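Local coordinates for diadenosine tetraphosphatase, putative (Trypanosoma brucei, PDB 2QJC), which binds two manganese ions and is probably a calcineurin-like phosphoesterase that hydrolyses diadenosine tetraphosphate symmetrically, at residues G54-K59 / G65-L70. Residues are numbered along the deposited sequence; the frame is centred on the assembly and turned at random.
Sequences GDLVNK and GVVRLL. With MN (manganese (II) ion), chain B.
Leu-56 reaches from the loop after strand 49-52 into the side of helix 63-73 and touches three residues on it. Near its root, CB lies against both valines, 4.0 Å from CG2 of Val-67 and 4.1 Å from CG1 of Val-66; the Leu-56 and Val-67 side chains cross at about a right angle. With CG anti to the carbonyl carbon (chi1 -44°) and CD1 extended (chi2 -180°), both terminal methyls meet CD1 of Leu-70, CD2 at 4.0 Å, and CD1 also reaches back to Val-67 CG2. CG1 of Val-66 sits 3.6 Å from the carbonyl O of Leu-56. Val-57 adds a smaller contact, its CG1 4.1 Å from CG2 of Val-67, so that one valine methyl serves two consecutive loop residues.

Around this apolar layer, helix 117-124 supplies Leu-123 against Leu-56 and Tyr-122 against both Val-67 and Leu-70. Asp-83 accepts hydrogen bonds from N of Asp-55 and of Leu-56, and O of Val-57 is bonded to ND1 of the metal ligand His-28.

Asp-55 is shared by two manganese sites, one with Asp-26 and His-28, the other with Asn-81, His-141 and His-204; its OD2 lies 2.1 Å from the first ion. GDLVNK corresponds to the start of the GDxVDRG motif of PPP-family phosphatases, with Asn-58 and Lys-59 at its Asp and Arg positions. No hydrogen bond joins the two segments, so their mutual fit rests on undirected apolar packing, whereas directional metal and Asp-83 bonds fix the loop elsewhere.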
ATOM      1  N   GLY A  54      -0.993  -0.661  -2.426  1.00 22.77           N
ATOM      2  CA  GLY A  54      -0.829  -1.968  -3.035  1.00 21.99           C
ATOM      3  C   GLY A  54      -1.813  -2.991  -2.511  1.00 22.94           C
ATOM      4  O   GLY A  54      -2.589  -2.698  -1.602  1.00 22.21           O
ATOM      5  N   ASP A  55      -1.761  -4.200  -3.067  1.00 23.03           N
ATOM      6  CA  ASP A  55      -2.675  -5.268  -2.682  1.00 24.01           C
ATOM      7  C   ASP A  55      -4.050  -4.839  -3.172  1.00 24.27           C
ATOM      8  O   ASP A  55      -5.014  -4.744  -2.410  1.00 26.42           O
ATOM      9  CB  ASP A  55      -2.668  -5.481  -1.159  1.00 20.26           C
ATOM     10  CG  ASP A  55      -1.782  -6.645  -0.735  1.00 21.41           C
ATOM     11  OD1 ASP A  55      -0.917  -7.066  -1.534  1.00 20.59           O
ATOM     12  OD2 ASP A  55      -1.949  -7.140   0.403  1.00 16.48           O
ATOM     13  N   LEU A  56      -4.110  -4.570  -4.471  1.00 26.13           N
ATOM     14  CA  LEU A  56      -5.331  -4.140  -5.135  1.00 27.58           C
ATOM     15  C   LEU A  56      -6.262  -5.313  -5.426  1.00 28.23           C
ATOM     16  O   LEU A  56      -7.480  -5.140  -5.553  1.00 27.92           O
ATOM     17  CB  LEU A  56      -4.970  -3.464  -6.456  1.00 27.72           C
ATOM     18  CG  LEU A  56      -3.797  -2.488  -6.396  1.00 26.01           C
ATOM     19  CD1 LEU A  56      -3.563  -1.892  -7.776  1.00 25.81           C
ATOM     20  CD2 LEU A  56      -4.092  -1.399  -5.364  1.00 24.99           C
ATOM     21  N   VAL A  57      -5.682  -6.505  -5.511  1.00 27.48           N
ATOM     22  CA  VAL A  57      -6.439  -7.707  -5.844  1.00 30.24           C
ATOM     23  C   VAL A  57      -6.517  -8.798  -4.771  1.00 30.68           C
ATOM     24  O   VAL A  57      -5.980  -8.667  -3.663  1.00 29.79           O
ATOM     25  CB  VAL A  57      -5.858  -8.351  -7.118  1.00 30.75           C
ATOM     26  CG1 VAL A  57      -5.610  -7.275  -8.176  1.00 30.95           C
ATOM     27  CG2 VAL A  57      -4.554  -9.069  -6.786  1.00 32.36           C
ATOM     28  N   ASN A  58      -7.202  -9.880  -5.139  1.00 31.44           N
ATOM     29  CA  ASN A  58      -7.384 -11.055  -4.293  1.00 31.92           C
ATOM     30  C   ASN A  58      -8.285 -10.820  -3.082  1.00 32.44           C
ATOM     31  O   ASN A  58      -8.359  -9.710  -2.545  1.00 29.74           O
ATOM     32  CB  ASN A  58      -6.014 -11.582  -3.848  1.00 33.18           C
ATOM     33  CG  ASN A  58      -6.046 -13.054  -3.458  1.00 36.50           C
ATOM     34  OD1 ASN A  58      -6.842 -13.832  -3.987  1.00 36.98           O
ATOM     35  ND2 ASN A  58      -5.163 -13.443  -2.550  1.00 34.62           N
ATOM     36  N   LYS A  59      -8.976 -11.886  -2.679  1.00 31.13           N
ATOM     37  CA  LYS A  59      -9.891 -11.899  -1.533  1.00 33.78           C
ATOM     38  C   LYS A  59     -11.228 -11.184  -1.741  1.00 33.36           C
ATOM     39  O   LYS A  59     -12.283 -11.724  -1.403  1.00 31.53           O
ATOM     40  CB  LYS A  59      -9.210 -11.323  -0.277  1.00 35.07           C
ATOM     41  CG  LYS A  59      -7.785 -11.824  -0.002  1.00 38.78           C
ATOM     42  CD  LYS A  59      -7.554 -13.261  -0.468  1.00 44.14           C
ATOM     43  CE  LYS A  59      -8.470 -14.271   0.223  1.00 45.86           C
ATOM     44  NZ  LYS A  59      -8.169 -15.668  -0.220  1.00 46.99           N
ATOM     45  N   GLY A  65     -12.348  -4.666 -11.267  1.00 35.61           N
ATOM     46  CA  GLY A  65     -12.972  -3.355 -11.245  1.00 36.26           C
ATOM     47  C   GLY A  65     -12.146  -2.350 -10.468  1.00 36.76           C
ATOM     48  O   GLY A  65     -12.081  -1.172 -10.825  1.00 37.32           O
ATOM     49  N   VAL A  66     -11.512  -2.821  -9.399  1.00 35.50           N
ATOM     50  CA  VAL A  66     -10.669  -1.980  -8.561  1.00 32.61           C
ATOM     51  C   VAL A  66      -9.528  -1.384  -9.367  1.00 31.98           C
ATOM     52  O   VAL A  66      -9.266  -0.181  -9.300  1.00 32.66           O
ATOM     53  CB  VAL A  66     -10.057  -2.790  -7.391  1.00 32.02           C
ATOM     54  CG1 VAL A  66      -8.794  -2.097  -6.871  1.00 28.10           C
ATOM     55  CG2 VAL A  66     -11.073  -2.934  -6.277  1.00 29.70           C
ATOM     56  N   VAL A  67      -8.855  -2.237 -10.131  1.00 30.64           N
ATOM     57  CA  VAL A  67      -7.717  -1.820 -10.928  1.00 31.05           C
ATOM     58  C   VAL A  67      -8.095  -0.914 -12.086  1.00 33.18           C
ATOM     59  O   VAL A  67      -7.353   0.014 -12.419  1.00 33.83           O
ATOM     60  CB  VAL A  67      -6.941  -3.059 -11.433  1.00 31.40           C
ATOM     61  CG1 VAL A  67      -5.858  -2.656 -12.414  1.00 27.44           C
ATOM     62  CG2 VAL A  67      -6.324  -3.790 -10.236  1.00 28.35           C
ATOM     63  N   ARG A  68      -9.249  -1.173 -12.693  1.00 34.59           N
ATOM     64  CA  ARG A  68      -9.720  -0.358 -13.810  1.00 36.67           C
ATOM     65  C   ARG A  68     -10.184   1.017 -13.340  1.00 35.12           C
ATOM     66  O   ARG A  68     -10.054   2.001 -14.061  1.00 36.86           O
ATOM     67  CB  ARG A  68     -10.852  -1.078 -14.547  1.00 37.00           C
ATOM     68  CG  ARG A  68     -10.345  -2.081 -15.559  1.00 39.11           C
ATOM     69  CD  ARG A  68     -11.429  -3.045 -15.999  1.00 41.04           C
ATOM     70  NE  ARG A  68     -10.948  -3.913 -17.070  1.00 41.87           N
ATOM     71  CZ  ARG A  68     -11.502  -5.076 -17.393  1.00 41.92           C
ATOM     72  NH1 ARG A  68     -12.562  -5.515 -16.725  1.00 39.04           N
ATOM     73  NH2 ARG A  68     -10.988  -5.804 -18.378  1.00 40.21           N
ATOM     74  N   LEU A  69     -10.732   1.077 -12.133  1.00 34.29           N
ATOM     75  CA  LEU A  69     -11.178   2.341 -11.571  1.00 34.87           C
ATOM     76  C   LEU A  69      -9.953   3.223 -11.338  1.00 35.56           C
ATOM     77  O   LEU A  69      -9.928   4.396 -11.724  1.00 34.39           O
ATOM     78  CB  LEU A  69     -11.907   2.108 -10.242  1.00 33.75           C
ATOM     79  CG  LEU A  69     -12.247   3.372  -9.440  1.00 32.20           C
ATOM     80  CD1 LEU A  69     -13.080   4.315 -10.299  1.00 36.28           C
ATOM     81  CD2 LEU A  69     -13.006   3.004  -8.191  1.00 33.08           C
ATOM     82  N   LEU A  70      -8.936   2.653 -10.701  1.00 37.24           N
ATOM     83  CA  LEU A  70      -7.710   3.393 -10.424  1.00 39.10           C
ATOM     84  C   LEU A  70      -7.061   3.871 -11.720  1.00 39.85           C
ATOM     85  O   LEU A  70      -6.511   4.977 -11.777  1.00 39.56           O
ATOM     86  CB  LEU A  70      -6.734   2.520  -9.625  1.00 39.82           C
ATOM     87  CG  LEU A  70      -7.259   2.134  -8.237  1.00 40.93           C
ATOM     88  CD1 LEU A  70      -6.322   1.139  -7.574  1.00 40.80           C
ATOM     89  CD2 LEU A  70      -7.412   3.392  -7.386  1.00 40.42           C
TER
HETATM   90 MN    MN B 400      -3.100  -7.073   2.158  1.00 31.95          MN
HETATM   91  O   HOH W   1      -4.296  -7.066   4.056  1.00 23.50           O